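Local coordinates for phosphate-binding protein PstS 2 (Streptococcus pneumoniae, PDB 4H1X), which probably captures phosphate at the cell surface as the lipoprotein solute-binding subunit of the PstSACB ABC transporter, which imports phosphate, at residues Ile197-Val200 / Thr204-Ile207; Ser165-Met170 / Ile188-Ser193; Arg92-Val95 / Glu99-Leu102; Gln129-Val134 / Phe139-Thr144; Asn64-Gly69 / Thr259-Ile264. One frame throughout, in Å; residues are numbered along the deposited sequence. Where two conformers were deposited one is given.

Interaction 1: residues Ile197-Val200 / Thr204-Ile207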
# COMPACT_ATOMS: atom_id res chain seq x y z
N ILE A 197 3.49 9.03 13.05
CA ILE A 197 4.84 9.12 13.65
C ILE A 197 4.81 10.11 14.83
O ILE A 197 5.29 9.81 15.93
CB ILE A 197 5.88 9.53 12.57
CG1 ILE A 197 6.06 8.40 11.55
CG2 ILE A 197 7.23 9.92 13.21
CD1 ILE A 197 6.67 8.83 10.23
N THR A 198 4.24 11.31 14.59
CA THR A 198 4.14 12.36 15.61
C THR A 198 3.36 11.84 16.85
O THR A 198 3.82 12.05 17.98
CB THR A 198 3.51 13.60 15.00
OG1 THR A 198 4.40 14.12 14.00
CG2 THR A 198 3.22 14.70 16.04
N ALA A 199 2.24 11.13 16.62
CA ALA A 199 1.38 10.60 17.70
C ALA A 199 2.17 9.63 18.56
O ALA A 199 2.07 9.69 19.78
CB ALA A 199 0.15 9.93 17.11
N VAL A 200 3.02 8.79 17.94
CA VAL A 200 3.81 7.82 18.71
C VAL A 200 4.84 8.59 19.57
O VAL A 200 4.96 8.32 20.76
CB VAL A 200 4.49 6.76 17.80
CG1 VAL A 200 5.54 5.95 18.57
CG2 VAL A 200 3.46 5.82 17.19
N THR A 204 0.56 9.89 22.23
CA THR A 204 -0.91 9.93 22.08
C THR A 204 -1.41 8.67 21.32
O THR A 204 -2.61 8.40 21.26
CB THR A 204 -1.40 11.23 21.42
OG1 THR A 204 -0.95 11.28 20.07
CG2 THR A 204 -0.97 12.49 22.19
N ALA A 205 -0.47 7.94 20.70
CA ALA A 205 -0.73 6.67 20.03
C ALA A 205 0.25 5.66 20.57
O ALA A 205 1.42 5.99 20.80
CB ALA A 205 -0.54 6.79 18.53
N ASP A 206 -0.20 4.42 20.71
CA ASP A 206 0.66 3.34 21.13
C ASP A 206 1.48 2.87 19.92
O ASP A 206 2.65 2.53 20.06
CB ASP A 206 -0.18 2.22 21.73
CG ASP A 206 -1.01 2.69 22.94
OD1 ASP A 206 -0.41 3.14 23.92
OD2 ASP A 206 -2.25 2.69 22.84
N ILE A 207 0.83 2.77 18.76
CA ILE A 207 1.46 2.27 17.54
C ILE A 207 1.09 3.21 16.39
O ILE A 207 -0.07 3.65 16.30
CB ILE A 207 0.96 0.82 17.26
CG1 ILE A 207 1.35 -0.14 18.43
CG2 ILE A 207 1.53 0.26 15.94
CD1 ILE A 207 0.55 -1.49 18.45
O HOH W 1 3.94 6.01 21.93
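The peptide carbonyl of Ala199 is the flat group that the chain after the helix wraps around. Thr204 N approaches it near its plane, tilted 19° from it, and the Thr204 N to Ala199 O bond measures 2.9 Å. Ala205 N stands above the carbonyl plane, at 3.2 Å from Ala199 O, so it does not sit on a lone pair. One oxygen thus accepts two successive backbone N-H groups. Thr204 OG1 lies between its own backbone N and carbonyl carbon (chi1 67°), which brings it to 3.4 Å from Ala199 CB. A hydrogen bond from this hydroxyl to Ala199 O would be weak and is not settled.

The contact ends helix 193-202 and turns the chain into strand 207-210. That strand and strand 183-190 lie parallel to strand 155-162 on its two sides, in an alpha/beta part of this periplasmic-binding-protein fold. Next to these bonds, Ala199 CB meets Ala205 CB at 3.5 Å, and both methyls rest on Val161.

Val200 has CG1 anti to the backbone N (chi1 168°), which leaves CG2 beside that N and against the backbone of Ile207, 3.6 Å from Ile207 C. A water donates to Val200 O and to Ala205 O, 2.8 Å from each, and bridges the two segments. Asp206 turns to strand 155-162 instead, where OD2 accepts from Ser159 N.

Interaction 2: residues Ser165-Met170 / Ile188-Ser193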
# COMPACT_ATOMS: atom_id res chain seq x y z
N SER A 165 -3.82 4.12 4.15
CA SER A 165 -3.56 2.91 3.36
C SER A 165 -3.42 1.66 4.22
O SER A 165 -3.74 0.56 3.76
CB SER A 165 -2.29 3.08 2.52
OG SER A 165 -2.48 4.10 1.55
N VAL A 166 -2.92 1.82 5.46
CA VAL A 166 -2.71 0.66 6.34
C VAL A 166 -3.95 0.37 7.20
O VAL A 166 -4.04 -0.72 7.76
CB VAL A 166 -1.47 0.90 7.24
CG1 VAL A 166 -1.07 -0.39 8.00
CG2 VAL A 166 -0.30 1.43 6.42
N SER A 167 -4.89 1.34 7.29
CA SER A 167 -6.08 1.24 8.16
C SER A 167 -6.92 -0.02 7.96
O SER A 167 -7.27 -0.65 8.96
CB SER A 167 -6.97 2.47 7.97
OG SER A 167 -6.26 3.62 8.38
N SER A 168 -7.26 -0.37 6.70
CA SER A 168 -8.11 -1.54 6.45
C SER A 168 -7.45 -2.81 6.98
O SER A 168 -8.11 -3.56 7.69
CB SER A 168 -8.44 -1.69 4.96
OG SER A 168 -9.36 -2.76 4.83
N LEU A 169 -6.15 -3.00 6.67
CA LEU A 169 -5.41 -4.17 7.13
C LEU A 169 -5.30 -4.18 8.66
O LEU A 169 -5.46 -5.25 9.28
CB LEU A 169 -4.02 -4.22 6.49
CG LEU A 169 -3.15 -5.41 6.98
CD1 LEU A 169 -3.83 -6.78 6.68
CD2 LEU A 169 -1.76 -5.36 6.37
N MSE A 170 -5.04 -3.01 9.28
CA MSE A 170 -4.96 -2.90 10.74
C MSE A 170 -6.29 -3.32 11.36
O MSE A 170 -6.28 -4.03 12.37
CB MSE A 170 -4.59 -1.46 11.13
CG MSE A 170 -4.30 -1.31 12.59
SE MSE A 170 -2.94 -2.63 13.20
CE MSE A 170 -1.52 -2.23 12.19
N ILE A 188 -8.56 2.78 15.90
CA ILE A 188 -7.66 2.99 14.79
C ILE A 188 -7.99 4.34 14.18
O ILE A 188 -9.11 4.52 13.69
CB ILE A 188 -7.77 1.84 13.76
CG1 ILE A 188 -7.40 0.48 14.41
CG2 ILE A 188 -6.91 2.16 12.52
CD1 ILE A 188 -7.85 -0.77 13.70
N THR A 189 -7.03 5.26 14.19
CA THR A 189 -7.24 6.59 13.65
C THR A 189 -6.50 6.73 12.33
O THR A 189 -5.28 6.55 12.29
CB THR A 189 -6.78 7.66 14.65
OG1 THR A 189 -7.55 7.52 15.85
CG2 THR A 189 -6.92 9.07 14.10
N SER A 190 -7.25 7.04 11.27
CA SER A 190 -6.69 7.26 9.95
C SER A 190 -6.48 8.75 9.75
O SER A 190 -7.42 9.53 9.87
CB SER A 190 -7.64 6.75 8.87
OG SER A 190 -7.89 5.37 9.02
N ASN A 191 -5.24 9.15 9.46
CA ASN A 191 -4.96 10.55 9.15
C ASN A 191 -3.85 10.60 8.08
O ASN A 191 -4.12 10.93 6.92
CB ASN A 191 -4.67 11.39 10.40
CG ASN A 191 -3.84 10.74 11.49
OD1 ASN A 191 -3.01 9.86 11.24
ND2 ASN A 191 -4.02 11.19 12.72
N GLY A 192 -2.65 10.15 8.44
CA GLY A 192 -1.51 10.11 7.52
C GLY A 192 -0.28 9.62 8.22
O GLY A 192 -0.26 9.60 9.46
N SER A 193 0.72 9.19 7.45
CA SER A 193 1.95 8.62 8.01
C SER A 193 2.65 9.62 8.98
O SER A 193 3.02 9.22 10.10
CB SER A 193 2.91 8.20 6.90
OG SER A 193 2.37 7.14 6.11
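Ile188, on strand 183-190, meets selenomethionine Met170 of helix 164-180. Its CD1 comes to 3.8 Å from Met170 CG, and the two side chains cross obliquely. CG of Met170 is anti to the backbone N (chi1 -172°), which puts that methylene against the isoleucine. The chain then bends at both following torsions and carries SE away. Met209, on strand 207-210, packs on both side chains.

Two residues on, Ser190 again faces the helix. Its OG lies only 2.5 Å from Ser167 OG, a very short hydrogen bond in which either hydroxyl could be the donor. Ser167 was modelled in two conformers, so the exact length is doubtful. The helix and the strand run nearly antiparallel, with axes 8.5 Å apart at closest approach. They are consecutive elements of the beta-alpha-beta unit 155-162, 164-180 and 183-190.

Past the strand, Asn191 turns its amide oxygen back on the chain. Asn191 OD1 accepts from Gly192 N, the N-H of the next residue, at 2.8 Å. Gly192 takes the N-cap position of the next helix, and Ser193 opens that helix, with OG bonded to Ser211 N.

Across the interface one polar link sits beside one apolar contact. Ser167 OG is also hydrogen-bonded to Ser163 O, so three oxygens gather there. In the modelled conformer Ser167 OG therefore has two oxygen partners, Ser190 OG and Ser163 O, although the short distance to the first remains doubtful.

Interaction 3: residues Arg92-Val95 / Glu99-Leu102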
# COMPACT_ATOMS: atom_id res chain seq x y z
N ARG A 92 4.21 -12.31 -5.89
CA ARG A 92 4.71 -12.49 -4.53
C ARG A 92 6.23 -12.54 -4.56
O ARG A 92 6.86 -11.76 -3.86
CB ARG A 92 4.14 -13.82 -3.98
CG ARG A 92 4.57 -14.22 -2.58
CD ARG A 92 3.70 -15.36 -2.03
NE ARG A 92 3.42 -16.39 -3.03
CZ ARG A 92 2.23 -16.61 -3.59
NH1 ARG A 92 1.17 -15.91 -3.20
NH2 ARG A 92 2.08 -17.55 -4.51
N ASP A 93 6.80 -13.40 -5.41
CA ASP A 93 8.24 -13.61 -5.51
C ASP A 93 9.04 -12.36 -5.93
O ASP A 93 10.09 -12.11 -5.33
CB ASP A 93 8.53 -14.77 -6.47
CG ASP A 93 8.16 -16.14 -5.91
OD1 ASP A 93 7.89 -16.24 -4.67
OD2 ASP A 93 8.18 -17.12 -6.67
N THR A 94 8.58 -11.59 -6.93
CA THR A 94 9.34 -10.42 -7.42
C THR A 94 9.15 -9.21 -6.53
O THR A 94 10.02 -8.31 -6.50
CB THR A 94 9.01 -10.11 -8.89
OG1 THR A 94 7.61 -9.89 -9.02
CG2 THR A 94 9.48 -11.23 -9.85
N VAL A 95 8.04 -9.18 -5.75
CA VAL A 95 7.86 -8.10 -4.79
C VAL A 95 8.81 -8.38 -3.62
O VAL A 95 9.56 -7.49 -3.22
CB VAL A 95 6.39 -7.94 -4.32
CG1 VAL A 95 6.29 -6.98 -3.12
CG2 VAL A 95 5.50 -7.45 -5.47
N GLU A 99 12.74 -7.20 -7.02
CA GLU A 99 12.88 -7.02 -8.48
C GLU A 99 11.76 -6.14 -9.03
O GLU A 99 11.99 -5.38 -9.97
CB GLU A 99 12.80 -8.37 -9.19
CG GLU A 99 14.07 -9.20 -9.21
CD GLU A 99 13.85 -10.41 -10.11
OE1 GLU A 99 13.37 -11.44 -9.60
OE2 GLU A 99 14.02 -10.26 -11.35
N TYR A 100 10.55 -6.29 -8.48
CA TYR A 100 9.38 -5.52 -8.93
C TYR A 100 9.36 -4.16 -8.20
O TYR A 100 9.28 -4.12 -6.98
CB TYR A 100 8.10 -6.33 -8.72
CG TYR A 100 6.91 -5.65 -9.34
CD1 TYR A 100 6.70 -5.69 -10.72
CD2 TYR A 100 6.01 -4.93 -8.56
CE1 TYR A 100 5.61 -5.04 -11.30
CE2 TYR A 100 4.90 -4.30 -9.12
CZ TYR A 100 4.71 -4.35 -10.49
OH TYR A 100 3.61 -3.73 -11.04
N PRO A 101 9.50 -3.04 -8.94
CA PRO A 101 9.69 -1.73 -8.28
C PRO A 101 8.45 -0.99 -7.76
O PRO A 101 8.62 -0.14 -6.88
CB PRO A 101 10.38 -0.91 -9.37
CG PRO A 101 9.84 -1.45 -10.64
CD PRO A 101 9.63 -2.93 -10.41
N LEU A 102 7.25 -1.28 -8.28
CA LEU A 102 6.03 -0.60 -7.82
C LEU A 102 5.50 -1.29 -6.60
O LEU A 102 4.63 -2.17 -6.67
CB LEU A 102 4.95 -0.53 -8.90
CG LEU A 102 5.34 0.08 -10.23
CD1 LEU A 102 4.27 -0.21 -11.25
CD2 LEU A 102 5.58 1.57 -10.11
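Thr94 and Tyr100 make a short-range turn contact between helix 92-96 and the loop that follows it, where the chain swings round to enter strand 103-110. The backbone bond runs from Tyr100 N to Thr94 O, six residues back, at 2.9 Å. It is nearly straight at the hydrogen (171°), but the donor stands 50° out of the carbonyl plane. Glu99 N also lies 3.0 Å from Thr94 O. That N-H has Asp97 OD1 as an acceptor.

The side chains follow the backbone. Thr94 OG1 is 3.6 Å from Tyr100 CB. Its own hydrogen-bond partner is Lys89 O, before the helix. Thr94 CG2, the other branch, lies 3.9 Å from Glu99 OE1. The two branches of the threonine thus serve two different neighbours.

Tyr100 CB lies against Thr94. With CG anti to the backbone N (chi1 -172°), the ring leads off from there into the protein. On the way CD2 passes 4.0 Å from Val95 CG2, which approaches the ring obliquely. The phenol ends at strand 223-236, where OH is bonded to Ile232 O, and Ile85 of strand 81-85 packs on the same side chain. Gln103 NE2 ties Val95 O to Tyr100 O.

The tyrosine is held at both ends, by its N-H on the helix end and by its hydroxyl on the sheet. Its buried polar atoms are therefore paired, and the side chain spans from the end of helix 92-96 to strand 223-236.

Interaction 4: residues Gln129-Val134 / Phe139-Thr144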
# COMPACT_ATOMS: atom_id res chain seq x y z
N GLN A 129 -0.64 -16.76 13.00
CA GLN A 129 -2.04 -16.29 12.84
C GLN A 129 -2.11 -14.88 12.26
O GLN A 129 -2.94 -14.61 11.39
CB GLN A 129 -2.79 -16.28 14.19
CG GLN A 129 -2.87 -17.61 14.90
CD GLN A 129 -3.40 -17.38 16.30
OE1 GLN A 129 -2.76 -17.70 17.31
NE2 GLN A 129 -4.57 -16.76 16.38
N GLY A 130 -1.25 -13.98 12.76
CA GLY A 130 -1.16 -12.61 12.28
C GLY A 130 -0.74 -12.53 10.83
O GLY A 130 -1.35 -11.81 10.03
N GLN A 131 0.28 -13.33 10.47
CA GLN A 131 0.79 -13.41 9.09
C GLN A 131 -0.30 -13.95 8.18
O GLN A 131 -0.43 -13.48 7.04
CB GLN A 131 2.04 -14.30 9.01
CG GLN A 131 3.29 -13.73 9.67
CD GLN A 131 4.51 -14.59 9.42
OE1 GLN A 131 4.47 -15.65 8.77
NE2 GLN A 131 5.64 -14.17 9.94
N GLN A 132 -1.12 -14.91 8.69
CA GLN A 132 -2.21 -15.46 7.88
C GLN A 132 -3.29 -14.39 7.58
O GLN A 132 -3.88 -14.39 6.49
CB GLN A 132 -2.83 -16.70 8.55
CG GLN A 132 -3.64 -17.57 7.58
CD GLN A 132 -2.80 -18.10 6.43
OE1 GLN A 132 -1.75 -18.72 6.62
NE2 GLN A 132 -3.24 -17.84 5.21
N VAL A 133 -3.52 -13.44 8.50
CA VAL A 133 -4.47 -12.35 8.26
C VAL A 133 -3.95 -11.51 7.08
O VAL A 133 -4.72 -11.16 6.18
CB VAL A 133 -4.72 -11.48 9.52
CG1 VAL A 133 -5.55 -10.24 9.18
CG2 VAL A 133 -5.41 -12.30 10.62
N VAL A 134 -2.64 -11.20 7.08
CA VAL A 134 -2.04 -10.40 6.03
C VAL A 134 -2.21 -11.08 4.65
O VAL A 134 -2.72 -10.43 3.73
CB VAL A 134 -0.56 -10.13 6.37
CG1 VAL A 134 0.18 -9.49 5.20
CG2 VAL A 134 -0.46 -9.21 7.61
N PHE A 139 -2.26 -9.25 0.78
CA PHE A 139 -1.00 -8.50 0.83
C PHE A 139 0.15 -9.52 0.84
O PHE A 139 -0.08 -10.71 1.06
CB PHE A 139 -0.93 -7.59 2.07
CG PHE A 139 -1.91 -6.45 1.98
CD1 PHE A 139 -1.62 -5.32 1.23
CD2 PHE A 139 -3.13 -6.51 2.66
CE1 PHE A 139 -2.55 -4.28 1.11
CE2 PHE A 139 -4.05 -5.47 2.56
CZ PHE A 139 -3.75 -4.35 1.80
N ILE A 140 1.37 -9.05 0.61
CA ILE A 140 2.53 -9.94 0.63
C ILE A 140 3.24 -9.88 2.00
O ILE A 140 3.47 -8.80 2.53
CB ILE A 140 3.45 -9.58 -0.55
CG1 ILE A 140 2.74 -9.96 -1.88
CG2 ILE A 140 4.82 -10.26 -0.43
CD1 ILE A 140 3.12 -9.16 -3.09
N GLU A 141 3.54 -11.07 2.55
CA GLU A 141 4.21 -11.24 3.84
C GLU A 141 5.74 -11.24 3.63
O GLU A 141 6.28 -12.18 3.04
CB GLU A 141 3.70 -12.54 4.52
CG GLU A 141 4.29 -12.84 5.89
CD GLU A 141 4.18 -11.69 6.88
OE1 GLU A 141 3.07 -11.44 7.40
OE2 GLU A 141 5.21 -11.01 7.08
N ALA A 142 6.42 -10.18 4.10
CA ALA A 142 7.88 -10.01 3.99
C ALA A 142 8.67 -10.93 4.93
O ALA A 142 9.78 -11.35 4.60
CB ALA A 142 8.26 -8.56 4.27
N LYS A 143 8.10 -11.23 6.11
CA LYS A 143 8.76 -12.07 7.10
C LYS A 143 8.72 -13.54 6.70
O LYS A 143 7.71 -14.03 6.19
CB LYS A 143 8.16 -11.87 8.50
CG LYS A 143 8.22 -10.44 9.03
CD LYS A 143 9.60 -10.04 9.56
CE LYS A 143 9.91 -8.58 9.34
NZ LYS A 143 11.15 -8.16 10.04
N THR A 144 9.86 -14.21 6.91
CA THR A 144 10.03 -15.64 6.62
C THR A 144 9.95 -16.43 7.93
O THR A 144 9.50 -17.57 7.92
CB THR A 144 11.36 -15.89 5.87
OG1 THR A 144 12.46 -15.46 6.67
CG2 THR A 144 11.39 -15.22 4.49
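Phe139 N returns to the helix and bonds to Val134 O at 3.2 Å, with an N-H...O angle of 158°. A second hydrogen bond lies within the loop itself. There Lys143 N donates to Glu141 OE2 at 3.1 Å, and OE2 accepts on its anti lone pair, the one turned away from the other oxygen. This leaves OE1 of Glu141 directed at the helix.

Stacking of flat polar groups joins Gln131 to Glu141. The amide and carboxylate planes are 26° apart, one over the other, although the two side chains cross at about a right angle. Glu141 OE1 sits 3.2 Å from Gln131 CG, against the methylene part of the glutamine. Gln131 NE2 passes 3.7 Å from Lys143 CB and is bonded to Glu145 O.

These contacts lie where the chain leaves helix 128-136 on its way to strand 155-162. The Phe139 N bond, from the loop back to a carbonyl of the last turn five residues earlier, closes this exit. The same loop pairs with the long strand 223-236 through a backbone bond between Ile140 and Leu229.

Apolar contact is made by Val134. CG1 is anti to its backbone N (chi1 171°) and comes to 3.8 Å from Phe139 CB. The phenylalanine ring turns away from there, with Val134 O near its edge, and meets the ring of Phe106. Ala228 of strand 223-236 packs on both Val134 and Phe139.

Interaction 5: residues Asn64-Gly69 / Thr259-Ile264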
# COMPACT_ATOMS: atom_id res chain seq x y z
N ASN A 64 -12.88 -0.84 -21.49
CA ASN A 64 -12.35 0.01 -22.55
C ASN A 64 -11.01 -0.55 -23.05
O ASN A 64 -10.05 -0.59 -22.28
CB ASN A 64 -12.23 1.44 -22.03
CG ASN A 64 -13.57 2.02 -21.59
OD1 ASN A 64 -14.39 2.47 -22.42
ND2 ASN A 64 -13.89 1.87 -20.30
N ALA A 65 -10.95 -0.96 -24.34
CA ALA A 65 -9.75 -1.56 -24.95
C ALA A 65 -8.48 -0.70 -24.82
O ALA A 65 -7.38 -1.26 -24.77
CB ALA A 65 -9.99 -1.86 -26.42
N ASN A 66 -8.62 0.64 -24.83
CA ASN A 66 -7.49 1.58 -24.80
C ASN A 66 -7.11 2.07 -23.40
O ASN A 66 -6.25 2.95 -23.28
CB ASN A 66 -7.84 2.82 -25.62
CG ASN A 66 -7.98 2.57 -27.10
OD1 ASN A 66 -7.32 1.70 -27.68
ND2 ASN A 66 -8.82 3.35 -27.75
N ALA A 67 -7.73 1.51 -22.35
CA ALA A 67 -7.49 2.06 -21.02
C ALA A 67 -6.27 1.46 -20.31
O ALA A 67 -5.82 0.34 -20.61
CB ALA A 67 -8.74 1.91 -20.15
N ILE A 68 -5.74 2.23 -19.36
CA ILE A 68 -4.66 1.81 -18.47
C ILE A 68 -4.94 2.38 -17.09
O ILE A 68 -5.37 3.55 -16.98
CB ILE A 68 -3.25 2.20 -18.99
CG1 ILE A 68 -2.12 1.54 -18.14
CG2 ILE A 68 -3.06 3.74 -19.10
CD1 ILE A 68 -0.74 1.81 -18.75
N GLY A 69 -4.69 1.59 -16.06
CA GLY A 69 -4.91 2.04 -14.69
C GLY A 69 -3.98 1.33 -13.74
O GLY A 69 -3.13 0.54 -14.17
N THR A 259 0.88 9.36 -25.53
CA THR A 259 -0.58 9.26 -25.61
C THR A 259 -1.15 8.24 -26.59
O THR A 259 -2.38 8.16 -26.71
CB THR A 259 -1.15 10.65 -25.98
OG1 THR A 259 -0.66 11.00 -27.27
CG2 THR A 259 -0.77 11.74 -24.98
N THR A 260 -0.30 7.52 -27.33
CA THR A 260 -0.82 6.52 -28.27
C THR A 260 -0.18 5.18 -28.01
O THR A 260 1.00 5.12 -27.66
CB THR A 260 -0.64 6.97 -29.72
OG1 THR A 260 0.72 7.36 -29.90
CG2 THR A 260 -1.58 8.10 -30.11
N TRP A 261 -0.95 4.09 -28.18
CA TRP A 261 -0.47 2.74 -27.91
C TRP A 261 0.63 2.26 -28.85
O TRP A 261 1.49 1.50 -28.41
CB TRP A 261 -1.64 1.74 -27.91
CG TRP A 261 -2.39 1.80 -26.61
CD1 TRP A 261 -3.63 2.32 -26.40
CD2 TRP A 261 -1.89 1.41 -25.33
NE1 TRP A 261 -3.96 2.24 -25.07
CE2 TRP A 261 -2.91 1.69 -24.39
CE3 TRP A 261 -0.69 0.84 -24.88
CZ2 TRP A 261 -2.75 1.43 -23.03
CZ3 TRP A 261 -0.54 0.58 -23.53
CH2 TRP A 261 -1.56 0.89 -22.62
N ASP A 262 0.66 2.76 -30.10
CA ASP A 262 1.70 2.36 -31.08
C ASP A 262 3.13 2.73 -30.59
O ASP A 262 4.09 2.13 -31.06
CB ASP A 262 1.40 2.94 -32.48
CG ASP A 262 1.54 4.44 -32.64
OD1 ASP A 262 1.31 5.17 -31.66
OD2 ASP A 262 1.81 4.90 -33.78
N LYS A 263 3.26 3.69 -29.63
CA LYS A 263 4.56 4.10 -29.08
C LYS A 263 5.08 3.06 -28.07
O LYS A 263 6.26 3.10 -27.70
CB LYS A 263 4.46 5.49 -28.44
CG LYS A 263 5.18 6.59 -29.23
CD LYS A 263 6.57 6.90 -28.66
CE LYS A 263 7.38 7.82 -29.54
NZ LYS A 263 8.71 8.12 -28.96
N ILE A 264 4.21 2.13 -27.64
CA ILE A 264 4.56 1.06 -26.69
C ILE A 264 4.74 -0.23 -27.52
O ILE A 264 3.77 -0.75 -28.07
CB ILE A 264 3.49 0.90 -25.56
CG1 ILE A 264 3.26 2.23 -24.76
CG2 ILE A 264 3.81 -0.29 -24.64
CD1 ILE A 264 4.45 2.79 -23.97
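Trp261 NE1 donates a hydrogen bond to Asn66 O at 3.0 Å, with an N-H...O angle of 161°. The oxygen lies in the plane of the indole, at its edge, while the nitrogen stands 43° out of the carbonyl plane of Asn66. The contact joins a type I beta turn, Asn64 to Ala67, to a 3-10 segment near the C terminus. The turn leads into strand 67-72, which runs parallel to strand 12-16 in the large mixed sheet. Residues from the two ends of a long sequence span thus meet at one edge of the fold.

Trp261 has CG beside the backbone N (chi1 -79°) and anti to the carbonyl carbon, and the ring extends across to the turn. Its six-membered part reaches Ile68, which is also packed on Val236 and Phe254. The Asn66 side chain lies beside the indole, with OD1 4.0 Å from Trp261 CD1.

Ile264 N bonds to Trp261 O at 2.9 Å and closes the 3-10 turn. Just before the tryptophan, Thr260 OG1 donates to Asp262 OD1. At the far end of the ring, Ile68 CD1 approaches Trp261 CH2 obliquely at 4.1 Å.

From the N terminus, the first half to appear is 64-69. Its partner 259-264 comes near the C terminus, so interaction 5 closes a loop of 189 residues, and the other four contacts all lie within that loop. They follow one another in series without crossing. Interaction 3 closes a short turn before strand 103-110. Interaction 4 does the same after helix 128-136, and the two touch where Val95 packs on Ile140. Interaction 2 closes a helix-to-strand return, and its Leu169 packs on Val134 and Phe139 of interaction 4. Interaction 1 follows directly in sequence, on the next helix. Interactions 5 and 1 lie on opposite sides of the chain's centre, about 43 Å apart between centres.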